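Local atomic coordinates of elongation factor G (Thermus thermophilus, PDB entry 2DY1), a protein that binds GTP with a magnesium ion and probably acts as a GTPase elongation factor that drives translocation in bacterial protein synthesis. Residues 58-63 against 82-87; 21-26 against 47-52. All coordinates share one frame; numbering follows the deposited sequence.

Interaction 1. Residues 58-63 against 82-87. With MG (magnesium ion), chain B; GTP (guanosine-5'-triphosphate), chain C.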
ATOM      1  N   HIS A  58      -1.364 -18.731  -1.007  1.00 11.57           N
ATOM      2  CA  HIS A  58      -2.551 -17.963  -0.672  1.00 11.27           C
ATOM      3  C   HIS A  58      -3.543 -17.817  -1.814  1.00 10.64           C
ATOM      4  O   HIS A  58      -4.581 -17.178  -1.650  1.00 13.91           O
ATOM      5  CB  HIS A  58      -2.131 -16.594  -0.143  1.00 13.62           C
ATOM      6  CG  HIS A  58      -1.402 -16.666   1.159  1.00 12.95           C
ATOM      7  ND1 HIS A  58      -2.060 -16.777   2.367  1.00 13.71           N
ATOM      8  CD2 HIS A  58      -0.079 -16.717   1.440  1.00 11.49           C
ATOM      9  CE1 HIS A  58      -1.168 -16.901   3.337  1.00 16.23           C
ATOM     10  NE2 HIS A  58       0.041 -16.870   2.804  1.00 13.57           N
ATOM     11  N   ARG A  59      -3.215 -18.407  -2.962  1.00 10.66           N
ATOM     12  CA  ARG A  59      -4.076 -18.375  -4.146  1.00 10.75           C
ATOM     13  C   ARG A  59      -4.558 -16.954  -4.452  1.00 11.80           C
ATOM     14  O   ARG A  59      -5.743 -16.714  -4.690  1.00 13.52           O
ATOM     15  CB  ARG A  59      -5.271 -19.331  -3.955  1.00 13.35           C
ATOM     16  CG  ARG A  59      -4.872 -20.824  -3.873  1.00 13.78           C
ATOM     17  CD  ARG A  59      -4.346 -21.309  -5.218  1.00 13.33           C
ATOM     18  NE  ARG A  59      -4.274 -22.769  -5.371  1.00 18.22           N
ATOM     19  CZ  ARG A  59      -3.150 -23.462  -5.554  1.00 20.79           C
ATOM     20  NH1 ARG A  59      -1.967 -22.859  -5.583  1.00 18.20           N
ATOM     21  NH2 ARG A  59      -3.214 -24.768  -5.793  1.00 19.65           N
ATOM     22  N   THR A  60      -3.621 -16.014  -4.436  1.00 11.03           N
ATOM     23  CA  THR A  60      -3.935 -14.616  -4.722  1.00  7.61           C
ATOM     24  C   THR A  60      -2.679 -13.984  -5.300  1.00  9.79           C
ATOM     25  O   THR A  60      -1.566 -14.412  -5.012  1.00 11.25           O
ATOM     26  CB  THR A  60      -4.386 -13.870  -3.437  1.00 10.52           C
ATOM     27  OG1 THR A  60      -4.879 -12.561  -3.791  1.00 11.16           O
ATOM     28  CG2 THR A  60      -3.228 -13.706  -2.465  1.00 10.50           C
ATOM     29  N   THR A  61      -2.845 -12.966  -6.134  1.00  8.75           N
ATOM     30  CA  THR A  61      -1.696 -12.303  -6.704  1.00 10.43           C
ATOM     31  C   THR A  61      -1.045 -11.393  -5.669  1.00 10.71           C
ATOM     32  O   THR A  61      -1.537 -10.307  -5.356  1.00 10.07           O
ATOM     33  CB  THR A  61      -2.155 -11.524  -7.963  1.00  6.87           C
ATOM     34  OG1 THR A  61      -2.600 -12.483  -8.923  1.00  6.89           O
ATOM     35  CG2 THR A  61      -1.006 -10.709  -8.579  1.00  9.53           C
ATOM     36  N   VAL A  62       0.095 -11.845  -5.150  1.00 10.63           N
ATOM     37  CA  VAL A  62       0.851 -11.106  -4.146  1.00  8.12           C
ATOM     38  C   VAL A  62       1.784 -10.123  -4.849  1.00  9.10           C
ATOM     39  O   VAL A  62       2.069  -9.042  -4.324  1.00 10.05           O
ATOM     40  CB  VAL A  62       1.689 -12.096  -3.301  1.00  9.21           C
ATOM     41  CG1 VAL A  62       2.634 -11.358  -2.347  1.00  9.16           C
ATOM     42  CG2 VAL A  62       0.738 -13.014  -2.542  1.00 11.42           C
ATOM     43  N   ARG A  63       2.250 -10.529  -6.031  1.00 10.14           N
ATOM     44  CA  ARG A  63       3.185  -9.731  -6.813  1.00  8.38           C
ATOM     45  C   ARG A  63       2.704  -9.574  -8.236  1.00  9.29           C
ATOM     46  O   ARG A  63       2.308 -10.551  -8.882  1.00  9.64           O
ATOM     47  CB  ARG A  63       4.554 -10.412  -6.847  1.00  9.48           C
ATOM     48  CG  ARG A  63       5.145 -10.765  -5.467  1.00  9.02           C
ATOM     49  CD  ARG A  63       5.416  -9.552  -4.617  1.00  8.99           C
ATOM     50  NE  ARG A  63       6.494  -8.749  -5.207  1.00  9.28           N
ATOM     51  CZ  ARG A  63       6.848  -7.542  -4.770  1.00  8.93           C
ATOM     52  NH1 ARG A  63       6.226  -6.984  -3.743  1.00 10.44           N
ATOM     53  NH2 ARG A  63       7.846  -6.890  -5.367  1.00 11.44           N
ATOM     54  N   PRO A  82      -2.237  -7.188  -7.997  1.00  9.91           N
ATOM     55  CA  PRO A  82      -2.932  -7.785  -6.856  1.00  9.24           C
ATOM     56  C   PRO A  82      -4.333  -7.202  -6.728  1.00  9.95           C
ATOM     57  O   PRO A  82      -4.674  -6.150  -7.301  1.00 10.65           O
ATOM     58  CB  PRO A  82      -2.087  -7.355  -5.660  1.00  9.61           C
ATOM     59  CG  PRO A  82      -0.697  -7.236  -6.234  1.00  8.67           C
ATOM     60  CD  PRO A  82      -0.986  -6.536  -7.559  1.00  8.91           C
ATOM     61  N   GLY A  83      -5.131  -7.872  -5.908  1.00 12.30           N
ATOM     62  CA  GLY A  83      -6.471  -7.404  -5.644  1.00 11.25           C
ATOM     63  C   GLY A  83      -6.589  -6.923  -4.197  1.00 13.76           C
ATOM     64  O   GLY A  83      -7.257  -5.946  -3.915  1.00 16.25           O
ATOM     65  N   TYR A  84      -5.905  -7.587  -3.269  1.00 10.79           N
ATOM     66  CA  TYR A  84      -6.019  -7.207  -1.864  1.00 10.87           C
ATOM     67  C   TYR A  84      -5.272  -5.937  -1.491  1.00 13.70           C
ATOM     68  O   TYR A  84      -4.156  -5.702  -1.974  1.00 11.26           O
ATOM     69  CB  TYR A  84      -5.522  -8.343  -0.963  1.00 10.85           C
ATOM     70  CG  TYR A  84      -6.471  -9.515  -0.856  1.00 10.98           C
ATOM     71  CD1 TYR A  84      -6.121 -10.766  -1.350  1.00 11.37           C
ATOM     72  CD2 TYR A  84      -7.715  -9.364  -0.242  1.00 15.12           C
ATOM     73  CE1 TYR A  84      -6.983 -11.861  -1.239  1.00 14.54           C
ATOM     74  CE2 TYR A  84      -8.586 -10.450  -0.127  1.00 16.13           C
ATOM     75  CZ  TYR A  84      -8.213 -11.687  -0.626  1.00 16.51           C
ATOM     76  OH  TYR A  84      -9.079 -12.756  -0.539  1.00 17.30           O
ATOM     77  N   GLY A  85      -5.870  -5.147  -0.600  1.00 16.67           N
ATOM     78  CA  GLY A  85      -5.251  -3.901  -0.155  1.00 16.14           C
ATOM     79  C   GLY A  85      -3.934  -4.127   0.569  1.00 14.07           C
ATOM     80  O   GLY A  85      -3.113  -3.219   0.731  1.00 12.84           O
ATOM     81  N   ASP A  86      -3.735  -5.350   1.044  1.00 11.34           N
ATOM     82  CA  ASP A  86      -2.486  -5.703   1.685  1.00 10.83           C
ATOM     83  C   ASP A  86      -1.319  -5.426   0.748  1.00  9.68           C
ATOM     84  O   ASP A  86      -0.183  -5.146   1.185  1.00 10.73           O
ATOM     85  CB  ASP A  86      -2.467  -7.195   1.984  1.00 12.80           C
ATOM     86  CG  ASP A  86      -3.471  -7.585   3.022  1.00 18.70           C
ATOM     87  OD1 ASP A  86      -3.079  -7.806   4.190  1.00 14.19           O
ATOM     88  OD2 ASP A  86      -4.660  -7.656   2.658  1.00 22.38           O
ATOM     89  N   PHE A  87      -1.601  -5.542  -0.541  1.00 11.65           N
ATOM     90  CA  PHE A  87      -0.568  -5.378  -1.563  1.00  9.58           C
ATOM     91  C   PHE A  87      -0.653  -4.060  -2.320  1.00 10.30           C
ATOM     92  O   PHE A  87      -0.339  -4.001  -3.515  1.00 11.26           O
ATOM     93  CB  PHE A  87      -0.638  -6.574  -2.507  1.00  9.64           C
ATOM     94  CG  PHE A  87      -0.651  -7.908  -1.772  1.00 10.01           C
ATOM     95  CD1 PHE A  87      -1.710  -8.797  -1.930  1.00 12.70           C
ATOM     96  CD2 PHE A  87       0.367  -8.223  -0.881  1.00 11.20           C
ATOM     97  CE1 PHE A  87      -1.755  -9.990  -1.187  1.00 12.90           C
ATOM     98  CE2 PHE A  87       0.338  -9.405  -0.143  1.00 11.89           C
ATOM     99  CZ  PHE A  87      -0.734 -10.292  -0.294  1.00 10.25           C
TER
HETATM  100 MG    MG B 701      -4.565 -12.553  -9.511  1.00  9.28          MG
HETATM  101  PG  GTP C 700      -6.550 -11.803  -6.994  1.00 10.86           P
HETATM  102  O1G GTP C 700      -6.487 -12.637  -5.621  1.00 13.18           O
HETATM  103  O2G GTP C 700      -5.131 -11.906  -7.737  1.00 10.80           O
HETATM  104  O3G GTP C 700      -6.983 -10.401  -6.801  1.00 14.90           O
HETATM  105  O3B GTP C 700      -7.615 -12.653  -7.854  1.00  9.77           O
HETATM  106  PB  GTP C 700      -7.821 -12.527  -9.441  1.00 11.27           P
HETATM  107  O1B GTP C 700      -8.611 -11.305  -9.720  1.00 11.91           O
HETATM  108  O2B GTP C 700      -6.516 -12.675 -10.128  1.00  8.00           O
HETATM  109  O3A GTP C 700      -8.809 -13.756  -9.734  1.00 13.85           O
HETATM  110  PA  GTP C 700      -8.322 -15.212 -10.200  1.00 14.91           P
HETATM  111  O1A GTP C 700      -7.975 -15.166 -11.637  1.00 14.79           O
HETATM  112  O2A GTP C 700      -7.308 -15.706  -9.240  1.00 15.16           O
HETATM  113  O5' GTP C 700      -9.661 -16.089 -10.058  1.00 13.65           O
HETATM  114  C5' GTP C 700     -10.115 -16.438  -8.749  1.00 14.65           C
HETATM  115  C4' GTP C 700     -11.152 -17.555  -8.841  1.00 19.65           C
HETATM  116  O4' GTP C 700     -12.155 -17.108  -9.768  1.00 15.10           O
HETATM  117  C3' GTP C 700     -10.519 -18.806  -9.454  1.00 20.18           C
HETATM  118  O3' GTP C 700     -11.172 -19.965  -8.931  1.00 24.77           O
HETATM  119  C2' GTP C 700     -10.833 -18.646 -10.941  1.00 19.94           C
HETATM  120  O2' GTP C 700     -10.918 -19.939 -11.549  1.00 21.94           O
HETATM  121  C1' GTP C 700     -12.245 -18.074 -10.827  1.00 11.76           C
HETATM  122  N9  GTP C 700     -12.698 -17.397 -12.063  1.00 14.53           N
HETATM  123  C8  GTP C 700     -12.053 -16.426 -12.706  1.00 13.98           C
HETATM  124  N7  GTP C 700     -12.815 -15.961 -13.694  1.00 14.05           N
HETATM  125  C5  GTP C 700     -13.955 -16.647 -13.688  1.00 13.10           C
HETATM  126  C6  GTP C 700     -15.103 -16.606 -14.471  1.00 18.90           C
HETATM  127  O6  GTP C 700     -15.244 -15.781 -15.372  1.00 16.27           O
HETATM  128  N1  GTP C 700     -16.136 -17.511 -14.191  1.00 16.72           N
HETATM  129  C2  GTP C 700     -15.998 -18.425 -13.139  1.00 20.68           C
HETATM  130  N2  GTP C 700     -16.977 -19.284 -12.868  1.00 19.77           N
HETATM  131  N3  GTP C 700     -14.877 -18.430 -12.403  1.00 17.96           N
HETATM  132  C4  GTP C 700     -13.877 -17.573 -12.654  1.00 16.38           C
HETATM  133  O   HOH W   1      -4.115 -10.006  -4.248  1.00 14.02           O
HETATM  134  O   HOH W   2      -4.647 -14.564  -8.935  1.00 11.70           O
HETATM  135  O   HOH W   3      -4.404 -10.618 -10.289  1.00  8.96           O
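The two switch loops of the GTP-binding domain meet beside the γ-phosphate, Thr60 to Val62 of the first lying against Pro82, Tyr84 and Phe87 of the second. Val62 CA sits over one face of the Phe87 ring, 4.0 Å from its centroid and 7° off the normal, a CH-pi contact; Asp86 CB covers the opposite face. Val62 CG1, anti to the backbone N (chi1 173°), reaches over the rim at Phe87 CE2 from the same side as CA, 3.7 Å away. A leucine at Phe87 would probably lose the flat surface under Val62 CA and leave a gap between it and Asp86 CB. Pro82 CB presses on Thr61 O at 3.0 Å. No direct hydrogen bond joins the loops; water 1 bridges them, donating to Thr60 OG1 and Thr61 O and accepting from Gly83 N. This closed pairing matches the GTP-bound state of translational GTPases, in which the first switch supplies a threonine to the metal: Thr61 OG1 binds magnesium at 2.1 Å, with Asp50 OD1 as its probable hydrogen-bond partner, while Thr61 N donates to GTP O2G. Thr60 OG1 lies at the edge of the Tyr84 ring and makes a very short hydrogen bond of 2.4 Å to GTP O1G.

Interaction 2. Residues 21-26 against 47-52. With MG (magnesium ion), chain B; GTP (guanosine-5'-triphosphate), chain C.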
ATOM      1  N   GLY A  21     -11.141 -12.236 -11.186  1.00 11.85           N
ATOM      2  CA  GLY A  21     -10.797 -12.938 -12.410  1.00 12.51           C
ATOM      3  C   GLY A  21      -9.649 -12.410 -13.250  1.00 11.06           C
ATOM      4  O   GLY A  21      -9.514 -12.802 -14.401  1.00 11.33           O
ATOM      5  N   LYS A  22      -8.837 -11.545 -12.655  1.00  8.74           N
ATOM      6  CA  LYS A  22      -7.708 -10.921 -13.342  1.00  9.93           C
ATOM      7  C   LYS A  22      -6.654 -11.892 -13.867  1.00 11.47           C
ATOM      8  O   LYS A  22      -6.303 -11.888 -15.052  1.00 10.68           O
ATOM      9  CB  LYS A  22      -7.042  -9.907 -12.399  1.00 10.43           C
ATOM     10  CG  LYS A  22      -7.974  -8.743 -11.955  1.00  9.03           C
ATOM     11  CD  LYS A  22      -7.273  -7.779 -10.987  1.00  7.83           C
ATOM     12  CE  LYS A  22      -6.808  -8.429  -9.684  1.00 14.35           C
ATOM     13  NZ  LYS A  22      -7.912  -8.784  -8.753  1.00 15.18           N
ATOM     14  N   THR A  23      -6.142 -12.741 -12.988  1.00  9.40           N
ATOM     15  CA  THR A  23      -5.111 -13.659 -13.419  1.00  9.48           C
ATOM     16  C   THR A  23      -5.644 -14.677 -14.401  1.00 10.73           C
ATOM     17  O   THR A  23      -4.950 -15.084 -15.314  1.00  9.09           O
ATOM     18  CB  THR A  23      -4.485 -14.319 -12.192  1.00  9.35           C
ATOM     19  OG1 THR A  23      -3.890 -13.286 -11.397  1.00 11.50           O
ATOM     20  CG2 THR A  23      -3.407 -15.360 -12.589  1.00 11.53           C
ATOM     21  N   THR A  24      -6.902 -15.083 -14.221  1.00 10.29           N
ATOM     22  CA  THR A  24      -7.504 -16.048 -15.125  1.00  8.67           C
ATOM     23  C   THR A  24      -7.671 -15.433 -16.532  1.00  9.10           C
ATOM     24  O   THR A  24      -7.480 -16.100 -17.555  1.00 11.06           O
ATOM     25  CB  THR A  24      -8.845 -16.508 -14.534  1.00  8.26           C
ATOM     26  OG1 THR A  24      -8.592 -17.170 -13.281  1.00 10.85           O
ATOM     27  CG2 THR A  24      -9.542 -17.491 -15.465  1.00 11.67           C
ATOM     28  N   LEU A  25      -8.004 -14.147 -16.571  1.00 10.15           N
ATOM     29  CA  LEU A  25      -8.134 -13.465 -17.846  1.00 10.08           C
ATOM     30  C   LEU A  25      -6.747 -13.336 -18.489  1.00  7.66           C
ATOM     31  O   LEU A  25      -6.573 -13.522 -19.698  1.00  9.54           O
ATOM     32  CB  LEU A  25      -8.735 -12.079 -17.618  1.00 13.54           C
ATOM     33  CG  LEU A  25      -9.154 -11.284 -18.842  1.00 24.43           C
ATOM     34  CD1 LEU A  25     -10.188 -12.075 -19.662  1.00 22.21           C
ATOM     35  CD2 LEU A  25      -9.755  -9.965 -18.348  1.00 22.53           C
ATOM     36  N   THR A  26      -5.759 -13.019 -17.657  1.00  9.27           N
ATOM     37  CA  THR A  26      -4.381 -12.862 -18.138  1.00  8.78           C
ATOM     38  C   THR A  26      -3.902 -14.175 -18.753  1.00 11.54           C
ATOM     39  O   THR A  26      -3.305 -14.195 -19.829  1.00 10.32           O
ATOM     40  CB  THR A  26      -3.463 -12.431 -16.967  1.00  8.29           C
ATOM     41  OG1 THR A  26      -3.917 -11.166 -16.456  1.00 10.26           O
ATOM     42  CG2 THR A  26      -2.006 -12.297 -17.429  1.00 10.60           C
ATOM     43  N   THR A  47      -0.303 -20.715 -13.269  1.00 11.62           N
ATOM     44  CA  THR A  47      -0.388 -19.471 -14.036  1.00 11.95           C
ATOM     45  C   THR A  47       0.970 -18.798 -14.119  1.00  9.22           C
ATOM     46  O   THR A  47       1.843 -19.017 -13.286  1.00 12.48           O
ATOM     47  CB  THR A  47      -1.363 -18.445 -13.414  1.00 12.89           C
ATOM     48  OG1 THR A  47      -0.860 -17.959 -12.164  1.00 11.94           O
ATOM     49  CG2 THR A  47      -2.740 -19.087 -13.188  1.00 15.85           C
ATOM     50  N   THR A  48       1.117 -17.967 -15.142  1.00 12.38           N
ATOM     51  CA  THR A  48       2.337 -17.196 -15.344  1.00 12.03           C
ATOM     52  C   THR A  48       2.518 -16.138 -14.257  1.00  9.58           C
ATOM     53  O   THR A  48       3.626 -15.956 -13.749  1.00 11.00           O
ATOM     54  CB  THR A  48       2.294 -16.532 -16.737  1.00  9.12           C
ATOM     55  OG1 THR A  48       2.359 -17.558 -17.733  1.00 12.67           O
ATOM     56  CG2 THR A  48       3.444 -15.550 -16.949  1.00  9.91           C
ATOM     57  N   THR A  49       1.445 -15.419 -13.896  1.00  9.76           N
ATOM     58  CA  THR A  49       1.545 -14.380 -12.874  1.00 11.46           C
ATOM     59  C   THR A  49       1.874 -14.875 -11.486  1.00 11.98           C
ATOM     60  O   THR A  49       2.788 -14.396 -10.829  1.00 13.81           O
ATOM     61  CB  THR A  49       0.238 -13.591 -12.724  1.00 16.26           C
ATOM     62  OG1 THR A  49      -0.089 -13.017 -13.983  1.00 15.07           O
ATOM     63  CG2 THR A  49       0.381 -12.479 -11.671  1.00 14.24           C
ATOM     64  N   ASP A  50       1.080 -15.820 -11.014  1.00  9.89           N
ATOM     65  CA  ASP A  50       1.265 -16.316  -9.678  1.00 11.39           C
ATOM     66  C   ASP A  50       2.306 -17.429  -9.613  1.00 16.09           C
ATOM     67  O   ASP A  50       1.987 -18.612  -9.739  1.00 14.95           O
ATOM     68  CB  ASP A  50      -0.102 -16.761  -9.125  1.00 12.73           C
ATOM     69  CG  ASP A  50      -1.090 -15.583  -8.951  1.00 12.55           C
ATOM     70  OD1 ASP A  50      -0.673 -14.397  -9.002  1.00 10.88           O
ATOM     71  OD2 ASP A  50      -2.297 -15.838  -8.713  1.00 11.47           O
ATOM     72  N   TYR A  51       3.563 -17.038  -9.421  1.00 11.05           N
ATOM     73  CA  TYR A  51       4.649 -18.010  -9.371  1.00 11.86           C
ATOM     74  C   TYR A  51       5.433 -18.037  -8.057  1.00 10.97           C
ATOM     75  O   TYR A  51       6.111 -19.023  -7.786  1.00 13.29           O
ATOM     76  CB  TYR A  51       5.608 -17.792 -10.554  1.00 10.95           C
ATOM     77  CG  TYR A  51       6.446 -16.539 -10.453  1.00 11.77           C
ATOM     78  CD1 TYR A  51       7.600 -16.505  -9.656  1.00 13.02           C
ATOM     79  CD2 TYR A  51       6.071 -15.374 -11.122  1.00 10.57           C
ATOM     80  CE1 TYR A  51       8.365 -15.364  -9.522  1.00 12.21           C
ATOM     81  CE2 TYR A  51       6.832 -14.214 -10.987  1.00 10.63           C
ATOM     82  CZ  TYR A  51       7.975 -14.206 -10.200  1.00 13.79           C
ATOM     83  OH  TYR A  51       8.751 -13.052 -10.105  1.00 13.01           O
ATOM     84  N   THR A  52       5.375 -16.984  -7.240  1.00  9.49           N
ATOM     85  CA  THR A  52       6.113 -17.045  -5.974  1.00 10.85           C
ATOM     86  C   THR A  52       5.380 -17.982  -5.018  1.00 10.45           C
ATOM     87  O   THR A  52       4.183 -18.245  -5.177  1.00 12.06           O
ATOM     88  CB  THR A  52       6.223 -15.681  -5.272  1.00 11.23           C
ATOM     89  OG1 THR A  52       4.911 -15.225  -4.916  1.00 11.77           O
ATOM     90  CG2 THR A  52       6.920 -14.664  -6.183  1.00 12.33           C
TER
HETATM   91 MG    MG B 701      -4.565 -12.553  -9.511  1.00  9.28          MG
HETATM   92  PG  GTP C 700      -6.550 -11.803  -6.994  1.00 10.86           P
HETATM   93  O1G GTP C 700      -6.487 -12.637  -5.621  1.00 13.18           O
HETATM   94  O2G GTP C 700      -5.131 -11.906  -7.737  1.00 10.80           O
HETATM   95  O3G GTP C 700      -6.983 -10.401  -6.801  1.00 14.90           O
HETATM   96  O3B GTP C 700      -7.615 -12.653  -7.854  1.00  9.77           O
HETATM   97  PB  GTP C 700      -7.821 -12.527  -9.441  1.00 11.27           P
HETATM   98  O1B GTP C 700      -8.611 -11.305  -9.720  1.00 11.91           O
HETATM   99  O2B GTP C 700      -6.516 -12.675 -10.128  1.00  8.00           O
HETATM  100  O3A GTP C 700      -8.809 -13.756  -9.734  1.00 13.85           O
HETATM  101  PA  GTP C 700      -8.322 -15.212 -10.200  1.00 14.91           P
HETATM  102  O1A GTP C 700      -7.975 -15.166 -11.637  1.00 14.79           O
HETATM  103  O2A GTP C 700      -7.308 -15.706  -9.240  1.00 15.16           O
HETATM  104  O5' GTP C 700      -9.661 -16.089 -10.058  1.00 13.65           O
HETATM  105  C5' GTP C 700     -10.115 -16.438  -8.749  1.00 14.65           C
HETATM  106  C4' GTP C 700     -11.152 -17.555  -8.841  1.00 19.65           C
HETATM  107  O4' GTP C 700     -12.155 -17.108  -9.768  1.00 15.10           O
HETATM  108  C3' GTP C 700     -10.519 -18.806  -9.454  1.00 20.18           C
HETATM  109  O3' GTP C 700     -11.172 -19.965  -8.931  1.00 24.77           O
HETATM  110  C2' GTP C 700     -10.833 -18.646 -10.941  1.00 19.94           C
HETATM  111  O2' GTP C 700     -10.918 -19.939 -11.549  1.00 21.94           O
HETATM  112  C1' GTP C 700     -12.245 -18.074 -10.827  1.00 11.76           C
HETATM  113  N9  GTP C 700     -12.698 -17.397 -12.063  1.00 14.53           N
HETATM  114  C8  GTP C 700     -12.053 -16.426 -12.706  1.00 13.98           C
HETATM  115  N7  GTP C 700     -12.815 -15.961 -13.694  1.00 14.05           N
HETATM  116  C5  GTP C 700     -13.955 -16.647 -13.688  1.00 13.10           C
HETATM  117  C6  GTP C 700     -15.103 -16.606 -14.471  1.00 18.90           C
HETATM  118  O6  GTP C 700     -15.244 -15.781 -15.372  1.00 16.27           O
HETATM  119  N1  GTP C 700     -16.136 -17.511 -14.191  1.00 16.72           N
HETATM  120  C2  GTP C 700     -15.998 -18.425 -13.139  1.00 20.68           C
HETATM  121  N2  GTP C 700     -16.977 -19.284 -12.868  1.00 19.77           N
HETATM  122  N3  GTP C 700     -14.877 -18.430 -12.403  1.00 17.96           N
HETATM  123  C4  GTP C 700     -13.877 -17.573 -12.654  1.00 16.38           C
HETATM  124  O   HOH W   2      -4.647 -14.564  -8.935  1.00 11.70           O
HETATM  125  O   HOH W   3      -4.404 -10.618 -10.289  1.00  8.96           O
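A buried contact of threonine side chains, methyls of the helix against hydroxyls and carbons of the loop, joins the first turn of the P-loop helix 22-32 to the loop ahead of helix 53-57 beside the magnesium site, without a direct hydrogen bond. Thr23 carries most of it. With CG2 anti to the backbone N, its methyl meets Thr47 OG1 at 3.7 Å and Thr49 CB at 4.1 Å, while its hydroxyl OG1 binds the metal at 2.1 Å. Thr23 and Thr47 cross at about a right angle, as do Thr26 and Thr49, where Thr26 CG2 faces Thr49 OG1. Thr47 OG1 accepts from Asp50 N in an ST motif ending at Asp50, itself the centre of an inverse gamma turn. Asp80 of strand 74-80 receives hydrogen bonds from both Thr23 and Thr49, tying the segments together. The amides of Lys22, Thr23 and Thr24 donate to phosphate oxygens, and Lys22 NZ bonds both GTP O3G and GTP O1B. Asp50 OD2 takes a 2.7 Å hydrogen bond from water 2, a magnesium ligand, and OD1 pairs with Thr61 OG1, another. The carboxylate touches two first-shell ligands from the second shell, where it probably orients that water and would offset part of the metal's charge.

How the interactions relate
Both contacts are mainly buried and share the magnesium ion and the triphosphate, but interaction 1 reaches the surface at Tyr84, whereas every touching residue of interaction 2 is buried. Interaction 1 joins two loops that embrace the γ-phosphate, using an aromatic face and a bridging water. Interaction 2 sets a loop against a helix start, using threonine methyls against hydroxyls and carbons, and a common outside carboxylate. They meet at the metal, where the hydroxyls of Thr61 and Thr23 are neighbouring ligands, 2.9 Å apart between their OG1 atoms. The Thr61–Asp50 bond and packing of Thr61 CG2 on Thr49 CG2 join 58-63 directly to 47-52.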